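Long-range contacts in Lon211 (Mycobacterium tuberculosis, PDB 6VBK), which probably recognises and binds protein substrates, as the N-terminal domain of the ATP-dependent protease Lon: residues Leu14-Leu19 / Ala117-Glu122; Met28-Asp33 / Ser175-Tyr180; Gly133-Leu138 / Val193-Arg198. All coordinates share one frame; numbering follows the deposited sequence.

Contact 1 (Leu14-Leu19 / Ala117-Glu122)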
loop_
_atom_site.group_PDB
_atom_site.type_symbol
_atom_site.label_atom_id
_atom_site.label_comp_id
_atom_site.label_asym_id
_atom_site.label_seq_id
_atom_site.Cartn_x
_atom_site.Cartn_y
_atom_site.Cartn_z
ATOM N N LEU B 14 -0.443 12.671 -0.211
ATOM C CA LEU B 14 0.208 13.881 0.266
ATOM C C LEU B 14 0.035 15.002 -0.746
ATOM O O LEU B 14 -0.057 14.746 -1.953
ATOM C CB LEU B 14 1.707 13.648 0.510
ATOM C CG LEU B 14 2.081 12.571 1.529
ATOM C CD1 LEU B 14 3.559 12.237 1.429
ATOM C CD2 LEU B 14 1.721 13.020 2.937
ATOM N N PRO B 15 -0.009 16.252 -0.287
ATOM C CA PRO B 15 -0.010 17.380 -1.224
ATOM C C PRO B 15 1.391 17.641 -1.754
ATOM O O PRO B 15 2.381 17.545 -1.024
ATOM C CB PRO B 15 -0.513 18.547 -0.369
ATOM C CG PRO B 15 -0.058 18.205 1.009
ATOM C CD PRO B 15 -0.099 16.699 1.115
ATOM N N VAL B 16 1.467 17.970 -3.038
ATOM C CA VAL B 16 2.753 18.175 -3.697
ATOM C C VAL B 16 3.221 19.603 -3.455
ATOM O O VAL B 16 2.539 20.565 -3.826
ATOM C CB VAL B 16 2.659 17.875 -5.200
ATOM C CG1 VAL B 16 3.948 18.281 -5.897
ATOM C CG2 VAL B 16 2.373 16.402 -5.427
ATOM N N LEU B 17 4.388 19.728 -2.826
ATOM C CA LEU B 17 5.015 21.056 -2.620
ATOM C C LEU B 17 6.174 21.132 -3.613
ATOM O O LEU B 17 7.227 20.548 -3.335
ATOM C CB LEU B 17 5.490 21.196 -1.173
ATOM C CG LEU B 17 5.699 22.631 -0.696
ATOM C CD1 LEU B 17 5.683 22.711 0.821
ATOM C CD2 LEU B 17 6.992 23.201 -1.251
ATOM N N PRO B 18 5.988 21.753 -4.796
ATOM C CA PRO B 18 7.035 21.807 -5.813
ATOM C C PRO B 18 8.225 22.696 -5.437
ATOM O O PRO B 18 8.019 23.749 -4.878
ATOM C CB PRO B 18 6.306 22.407 -7.023
ATOM C CG PRO B 18 5.219 23.250 -6.409
ATOM C CD PRO B 18 4.775 22.460 -5.198
ATOM N N LEU B 19 9.430 22.225 -5.765
ATOM C CA LEU B 19 10.690 22.970 -5.514
ATOM C C LEU B 19 11.301 23.342 -6.870
ATOM O O LEU B 19 11.815 22.436 -7.550
ATOM C CB LEU B 19 11.639 22.077 -4.710
ATOM C CG LEU B 19 11.058 21.487 -3.428
ATOM C CD1 LEU B 19 12.041 20.529 -2.780
ATOM C CD2 LEU B 19 10.667 22.586 -2.455
ATOM N N ALA B 117 -6.388 23.664 -2.231
ATOM C CA ALA B 117 -6.163 23.933 -3.645
ATOM C C ALA B 117 -4.887 23.291 -4.172
ATOM O O ALA B 117 -4.491 23.568 -5.309
ATOM C CB ALA B 117 -6.128 25.443 -3.895
ATOM N N ALA B 118 -4.240 22.444 -3.380
ATOM C CA ALA B 118 -2.985 21.825 -3.773
ATOM C C ALA B 118 -3.228 20.567 -4.602
ATOM O O ALA B 118 -4.314 19.982 -4.593
ATOM C CB ALA B 118 -2.147 21.480 -2.544
ATOM N N LEU B 119 -2.189 20.159 -5.325
ATOM C CA LEU B 119 -2.228 18.925 -6.095
ATOM C C LEU B 119 -1.881 17.746 -5.197
ATOM O O LEU B 119 -0.875 17.774 -4.479
ATOM C CB LEU B 119 -1.257 19.003 -7.273
ATOM C CG LEU B 119 -0.978 17.705 -8.034
ATOM C CD1 LEU B 119 -2.258 17.122 -8.614
ATOM C CD2 LEU B 119 0.050 17.947 -9.128
ATOM N N TRP B 120 -2.716 16.712 -5.233
ATOM C CA TRP B 120 -2.538 15.527 -4.410
ATOM C C TRP B 120 -2.118 14.346 -5.274
ATOM O O TRP B 120 -2.635 14.156 -6.379
ATOM C CB TRP B 120 -3.825 15.186 -3.655
ATOM C CG TRP B 120 -4.188 16.189 -2.604
ATOM C CD1 TRP B 120 -4.826 17.381 -2.792
ATOM C CD2 TRP B 120 -3.943 16.083 -1.196
ATOM N NE1 TRP B 120 -4.989 18.025 -1.589
ATOM C CE2 TRP B 120 -4.456 17.249 -0.594
ATOM C CE3 TRP B 120 -3.338 15.116 -0.389
ATOM C CZ2 TRP B 120 -4.380 17.473 0.778
ATOM C CZ3 TRP B 120 -3.267 15.340 0.974
ATOM C CH2 TRP B 120 -3.784 16.509 1.542
ATOM N N VAL B 121 -1.168 13.558 -4.766
ATOM C CA VAL B 121 -0.709 12.347 -5.433
ATOM C C VAL B 121 -0.615 11.231 -4.403
ATOM O O VAL B 121 -0.478 11.469 -3.201
ATOM C CB VAL B 121 0.657 12.533 -6.137
ATOM C CG1 VAL B 121 0.584 13.640 -7.180
ATOM C CG2 VAL B 121 1.749 12.818 -5.118
ATOM N N GLU B 122 -0.702 9.999 -4.891
ATOM C CA GLU B 122 -0.462 8.831 -4.059
ATOM C C GLU B 122 1.013 8.458 -4.109
ATOM O O GLU B 122 1.678 8.608 -5.138
ATOM C CB GLU B 122 -1.320 7.649 -4.509
ATOM C CG GLU B 122 -2.809 7.841 -4.269
ATOM C CD GLU B 122 -3.629 6.638 -4.692
ATOM O OE1 GLU B 122 -3.051 5.702 -5.284
ATOM O OE2 GLU B 122 -4.849 6.628 -4.432
HETATM O O HOH W 1 0.349 21.439 -5.387
#

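Contact 2 (Met28-Asp33 / Ser175-Tyr180)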
loop_
_atom_site.group_PDB
_atom_site.type_symbol
_atom_site.label_atom_id
_atom_site.label_comp_id
_atom_site.label_asym_id
_atom_site.label_seq_id
_atom_site.Cartn_x
_atom_site.Cartn_y
_atom_site.Cartn_z
ATOM N N MET B 28 17.486 16.218 5.851
ATOM C CA MET B 28 17.786 17.637 5.725
ATOM C C MET B 28 16.672 18.476 6.338
ATOM O O MET B 28 15.515 18.053 6.415
ATOM C CB MET B 28 17.972 18.026 4.256
ATOM C CG MET B 28 19.167 17.380 3.569
ATOM S SD MET B 28 19.221 17.729 1.796
ATOM C CE MET B 28 19.292 19.520 1.787
ATOM N N VAL B 29 17.033 19.680 6.774
ATOM C CA VAL B 29 16.075 20.654 7.284
ATOM C C VAL B 29 16.384 21.989 6.622
ATOM O O VAL B 29 17.523 22.468 6.677
ATOM C CB VAL B 29 16.114 20.763 8.821
ATOM C CG1 VAL B 29 17.541 20.922 9.330
ATOM C CG2 VAL B 29 15.237 21.909 9.297
ATOM N N VAL B 30 15.383 22.573 5.969
ATOM C CA VAL B 30 15.588 23.762 5.144
ATOM C C VAL B 30 14.420 24.716 5.335
ATOM O O VAL B 30 13.329 24.317 5.763
ATOM C CB VAL B 30 15.734 23.406 3.649
ATOM C CG1 VAL B 30 17.032 22.650 3.396
ATOM C CG2 VAL B 30 14.533 22.603 3.177
ATOM N N PRO B 31 14.628 25.993 5.032
ATOM C CA PRO B 31 13.523 26.953 5.066
ATOM C C PRO B 31 12.757 26.974 3.751
ATOM O O PRO B 31 13.247 26.558 2.700
ATOM C CB PRO B 31 14.234 28.288 5.306
ATOM C CG PRO B 31 15.533 28.114 4.602
ATOM C CD PRO B 31 15.920 26.662 4.794
ATOM N N LEU B 32 11.527 27.475 3.831
ATOM C CA LEU B 32 10.651 27.593 2.673
ATOM C C LEU B 32 10.131 29.018 2.604
ATOM O O LEU B 32 9.451 29.478 3.527
ATOM C CB LEU B 32 9.489 26.599 2.753
ATOM C CG LEU B 32 9.864 25.117 2.755
ATOM C CD1 LEU B 32 8.620 24.253 2.883
ATOM C CD2 LEU B 32 10.645 24.761 1.499
ATOM N N ASP B 33 10.455 29.715 1.519
ATOM C CA ASP B 33 10.003 31.087 1.318
ATOM C C ASP B 33 8.583 31.055 0.768
ATOM O O ASP B 33 8.361 30.640 -0.374
ATOM C CB ASP B 33 10.954 31.820 0.376
ATOM C CG ASP B 33 10.637 33.298 0.252
ATOM O OD1 ASP B 33 9.685 33.769 0.909
ATOM O OD2 ASP B 33 11.346 33.992 -0.505
ATOM N N SER B 175 24.577 15.302 1.224
ATOM C CA SER B 175 25.115 15.979 0.051
ATOM C C SER B 175 24.142 16.986 -0.549
ATOM O O SER B 175 24.552 17.785 -1.397
ATOM C CB SER B 175 25.513 14.949 -1.009
ATOM O OG SER B 175 24.417 14.120 -1.352
ATOM N N GLY B 176 22.873 16.967 -0.136
ATOM C CA GLY B 176 21.923 17.961 -0.602
ATOM C C GLY B 176 22.269 19.376 -0.190
ATOM O O GLY B 176 21.785 20.330 -0.809
ATOM N N TYR B 177 23.090 19.538 0.849
ATOM C CA TYR B 177 23.566 20.854 1.252
ATOM C C TYR B 177 24.774 21.316 0.449
ATOM O O TYR B 177 25.163 22.483 0.564
ATOM C CB TYR B 177 23.933 20.857 2.739
ATOM C CG TYR B 177 22.756 20.824 3.688
ATOM C CD1 TYR B 177 21.963 21.948 3.880
ATOM C CD2 TYR B 177 22.456 19.678 4.412
ATOM C CE1 TYR B 177 20.893 21.925 4.755
ATOM C CE2 TYR B 177 21.389 19.646 5.291
ATOM C CZ TYR B 177 20.610 20.773 5.457
ATOM O OH TYR B 177 19.547 20.745 6.330
ATOM N N ALA B 178 25.368 20.440 -0.351
ATOM C CA ALA B 178 26.619 20.759 -1.023
ATOM C C ALA B 178 26.366 21.692 -2.199
ATOM O O ALA B 178 25.576 21.353 -3.087
ATOM C CB ALA B 178 27.300 19.485 -1.504
ATOM N N PRO B 179 27.002 22.866 -2.246
ATOM C CA PRO B 179 26.854 23.719 -3.434
ATOM C C PRO B 179 27.551 23.158 -4.658
ATOM O O PRO B 179 27.167 23.496 -5.785
ATOM C CB PRO B 179 27.471 25.051 -2.989
ATOM C CG PRO B 179 28.442 24.672 -1.917
ATOM C CD PRO B 179 27.838 23.491 -1.207
ATOM N N TYR B 180 28.557 22.305 -4.476
ATOM C CA TYR B 180 29.329 21.782 -5.595
ATOM C C TYR B 180 28.622 20.649 -6.331
ATOM O O TYR B 180 29.223 20.042 -7.223
ATOM C CB TYR B 180 30.706 21.313 -5.115
ATOM C CG TYR B 180 30.678 20.338 -3.961
ATOM C CD1 TYR B 180 30.525 18.974 -4.181
ATOM C CD2 TYR B 180 30.825 20.777 -2.652
ATOM C CE1 TYR B 180 30.508 18.079 -3.129
ATOM C CE2 TYR B 180 30.809 19.889 -1.594
ATOM C CZ TYR B 180 30.649 18.541 -1.838
ATOM O OH TYR B 180 30.632 17.652 -0.788
#

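Contact 3 (Gly133-Leu138 / Val193-Arg198)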
loop_
_atom_site.group_PDB
_atom_site.type_symbol
_atom_site.label_atom_id
_atom_site.label_comp_id
_atom_site.label_asym_id
_atom_site.label_seq_id
_atom_site.Cartn_x
_atom_site.Cartn_y
_atom_site.Cartn_z
ATOM N N GLY B 133 27.349 -4.442 4.807
ATOM C CA GLY B 133 28.745 -4.355 5.195
ATOM C C GLY B 133 29.550 -3.547 4.198
ATOM O O GLY B 133 30.367 -2.704 4.578
ATOM N N ARG B 134 29.310 -3.778 2.904
ATOM C CA ARG B 134 29.947 -2.974 1.866
ATOM C C ARG B 134 29.535 -1.512 1.965
ATOM O O ARG B 134 30.346 -0.620 1.690
ATOM C CB ARG B 134 29.601 -3.535 0.486
ATOM C CG ARG B 134 30.299 -2.852 -0.683
ATOM C CD ARG B 134 29.304 -2.112 -1.561
ATOM N NE ARG B 134 29.851 -1.797 -2.877
ATOM C CZ ARG B 134 29.738 -2.588 -3.939
ATOM N NH1 ARG B 134 29.098 -3.745 -3.841
ATOM N NH2 ARG B 134 30.265 -2.224 -5.100
ATOM N N ALA B 135 28.287 -1.242 2.360
ATOM C CA ALA B 135 27.848 0.139 2.533
ATOM C C ALA B 135 28.635 0.842 3.630
ATOM O O ALA B 135 28.853 2.056 3.557
ATOM C CB ALA B 135 26.352 0.186 2.841
ATOM N N GLN B 136 29.066 0.097 4.652
ATOM C CA GLN B 136 29.892 0.688 5.700
ATOM C C GLN B 136 31.245 1.127 5.154
ATOM O O GLN B 136 31.770 2.175 5.550
ATOM C CB GLN B 136 30.075 -0.307 6.848
ATOM C CG GLN B 136 28.776 -0.824 7.456
ATOM C CD GLN B 136 28.164 0.142 8.452
ATOM O OE1 GLN B 136 27.427 1.054 8.080
ATOM N NE2 GLN B 136 28.460 -0.062 9.731
ATOM N N GLU B 137 31.828 0.336 4.246
ATOM C CA GLU B 137 33.103 0.714 3.645
ATOM C C GLU B 137 32.948 1.888 2.687
ATOM O O GLU B 137 33.871 2.699 2.551
ATOM C CB GLU B 137 33.722 -0.479 2.915
ATOM C CG GLU B 137 34.296 -1.550 3.829
ATOM C CD GLU B 137 33.386 -2.754 3.974
ATOM O OE1 GLU B 137 33.027 -3.098 5.119
ATOM O OE2 GLU B 137 33.030 -3.357 2.939
ATOM N N LEU B 138 31.802 1.991 2.009
ATOM C CA LEU B 138 31.548 3.151 1.163
ATOM C C LEU B 138 31.440 4.422 1.995
ATOM O O LEU B 138 31.887 5.492 1.568
ATOM C CB LEU B 138 30.272 2.936 0.351
ATOM C CG LEU B 138 30.191 1.671 -0.500
ATOM C CD1 LEU B 138 28.790 1.495 -1.058
ATOM C CD2 LEU B 138 31.209 1.725 -1.619
ATOM N N VAL B 193 17.157 4.445 -4.165
ATOM C CA VAL B 193 16.834 4.004 -2.774
ATOM C C VAL B 193 18.011 3.246 -2.144
ATOM O O VAL B 193 18.314 3.519 -0.970
ATOM C CB VAL B 193 15.534 3.176 -2.737
ATOM C CG1 VAL B 193 14.311 4.048 -2.966
ATOM C CG2 VAL B 193 15.552 2.022 -3.726
ATOM N N ASP B 194 18.670 2.361 -2.901
ATOM C CA ASP B 194 19.790 1.548 -2.352
ATOM C C ASP B 194 20.900 2.477 -1.854
ATOM O O ASP B 194 21.339 3.337 -2.635
ATOM C CB ASP B 194 20.324 0.544 -3.375
ATOM C CG ASP B 194 21.396 -0.364 -2.801
ATOM O OD1 ASP B 194 21.070 -1.164 -1.906
ATOM O OD2 ASP B 194 22.552 -0.249 -3.238
ATOM N N VAL B 195 21.354 2.277 -0.613
ATOM C CA VAL B 195 22.398 3.133 -0.060
ATOM C C VAL B 195 23.748 2.844 -0.707
ATOM O O VAL B 195 24.578 3.750 -0.854
ATOM C CB VAL B 195 22.451 2.980 1.474
ATOM C CG1 VAL B 195 22.773 1.544 1.866
ATOM C CG2 VAL B 195 23.461 3.946 2.078
ATOM N N VAL B 196 23.991 1.595 -1.113
ATOM C CA VAL B 196 25.259 1.259 -1.758
ATOM C C VAL B 196 25.409 2.023 -3.067
ATOM O O VAL B 196 26.484 2.552 -3.375
ATOM C CB VAL B 196 25.368 -0.264 -1.969
ATOM C CG1 VAL B 196 26.350 -0.584 -3.086
ATOM C CG2 VAL B 196 25.795 -0.945 -0.679
ATOM N N GLU B 197 24.329 2.111 -3.847
ATOM C CA GLU B 197 24.386 2.835 -5.113
ATOM C C GLU B 197 24.635 4.323 -4.898
ATOM O O GLU B 197 25.450 4.927 -5.603
ATOM C CB GLU B 197 23.093 2.622 -5.897
ATOM C CG GLU B 197 22.896 1.220 -6.442
ATOM C CD GLU B 197 21.564 1.063 -7.149
ATOM O OE1 GLU B 197 20.524 1.004 -6.459
ATOM O OE2 GLU B 197 21.554 1.014 -8.397
ATOM N N ARG B 198 23.944 4.931 -3.930
ATOM C CA ARG B 198 24.077 6.370 -3.714
ATOM C C ARG B 198 25.497 6.740 -3.306
ATOM O O ARG B 198 26.100 7.656 -3.879
ATOM C CB ARG B 198 23.082 6.841 -2.655
ATOM C CG ARG B 198 21.632 6.780 -3.090
ATOM C CD ARG B 198 20.816 7.827 -2.355
ATOM N NE ARG B 198 21.042 7.794 -0.915
ATOM C CZ ARG B 198 20.388 7.000 -0.077
ATOM N NH1 ARG B 198 19.464 6.167 -0.535
ATOM N NH2 ARG B 198 20.657 7.038 1.220
#

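Contact 1 (Leu14-Leu19 / Ala117-Glu122)
Pro15 and Trp120 lie side by side and point the same way from neighbouring antiparallel strands, in the mixed beta-sheet of the PUA-like substrate-binding domain of Lon. They form a non-hydrogen-bonded pair, which suits a proline without an N-H, and their CA atoms are 4.5 Å apart. Pro15 covers one face of the indole: its CD sits 3.9 Å from the centroid of the six-membered ring, 29° off the ring normal, a CH-pi contact. Trp120 CG stands anti to the carbonyl carbon (chi1 -68°), which swings the indole back over the proline. The rim of the indole is fixed as well, since NE1 donates to Pro115 O, while the Trp120 side chain also touches Ala50 of helix 38-50. Ala118 CB also meets Pro15 CB.

Val121 points to the other face, with Leu14, and its side chain crosses that of Val16 at about a right angle, their CG2 methyls 3.7 Å apart; both side chains also pack on strand 65-70. The backbone evidence for pairing is a reciprocal couple: Leu14 N to Val121 O and Val121 N to Leu14 O, each 3.2 Å. Val16 N then reaches Leu119 O at 2.8 Å, a nearly straight bond (164° at the hydrogen). Beyond it the direct bonds between the two chain segments give way to a water, which donates to Val16 O and accepts from Leu119 N, each at 2.8 Å.

Contact 2 (Met28-Asp33 / Ser175-Tyr180)
The methyl of Met28 sits almost exactly over the centre of the Tyr177 ring: CE is 3.9 Å from the centroid and only 2° off the ring normal. This is a CH-pi contact made by the end of the side chain, while the sulfur stands further away above the same ring, SD to centroid 4.8 Å, as a Met-aromatic contact. The two side chains slide past each other in opposite directions, so Met28 CG comes down near Tyr177 CE2 (3.6 Å). A bend at the last torsion (chi3 59°) turns CE back over the ring. SD in turn lies 3.6 Å from Gly176 CA, an approach made possible because Gly176 carries no side chain toward it.

At the ring's edge, Tyr177 OH donates to Val29 O over 2.7 Å. The hydroxyl does not lie on a carbonyl lone pair, for it stands 37° out of the carbonyl plane. Val30 CG1 approaches the ring obliquely.

The contact joins strand 29-33, which pairs with strand 96-112 in the beta-sheet, to the 3-10 turn that follows helix 168-173. On the helical side, Lys186 NZ donates to Gly176 O. The chemistry implies a tyrosine held by both its hydroxyl and its ring: the bond to Val29 O limits where the hydroxyl can go, and the Met28 methyl packed over the face should restrict the tilt of the ring.

Contact 3 (Gly133-Leu138 / Val193-Arg198)
Val196 CG1 lies over one face of the Arg134 guanidinium, and Leu138 CD2, from one turn further along the arginine's own helix, stands in plane at its edge. Here the opening turns of helices 133-153 and 195-207 meet in the helical part of the Lon N-terminal domain. Arg134 and Val196 cross at about a right angle. The arginine chain leaves with CG anti to the backbone N (chi1 -175°) and bends at chi2, which brings CD and NE across the valine: each is 3.7 Å from CG1. Its charge is met beyond the pair, where NH2 forms a salt bridge with Glu200, so the aliphatic part packs while the polar end is held.

Val196 is the centre of the contact: both methyls meet Arg134 CD, while CG2 also touches Ala135 CB at 3.7 Å and CG1 also touches Leu138 CD1, 3.8 Å away. The backbones come nearest at Ala135 and Val196, CA to CA 5.1 Å. A small residue at 135 matches that close approach, and Val195 CG1 adds a looser contact to the same CB before its side chain continues onto Pro168 and Ser169. No hydrogen bond links the two segments; they meet mainly through aliphatic carbons, with Leu138 CD1 also 3.4 Å from Val196 O.

The second helix is capped at its start by Asp194, whose OD2 accepts from Glu197 N over 3.0 Å, the N-H meeting the carboxylate on its anti side and 31° out of its plane.

In the fold
Contacts 1 and 2 both reach the mixed beta-sheet, their centres 20 Å apart, and they touch where Leu17 CD1 meets Leu32 CD1 at 3.9 Å. Strands 9-19 and 29-33 follow each other in the chain, and the segments of the two contacts alternate along it. Contact 2 carries the sheet over to the helical part, where contact 3 lies: the centres of contacts 2 and 3 are 22 Å apart and their nearest atoms about 7 Å, without touching. Contacts 1 and 3 lie on opposite sides of the chain's centre, about 31 Å between centres. All three lie in the Lon substrate-binding domain, and no ligand takes part in any of them.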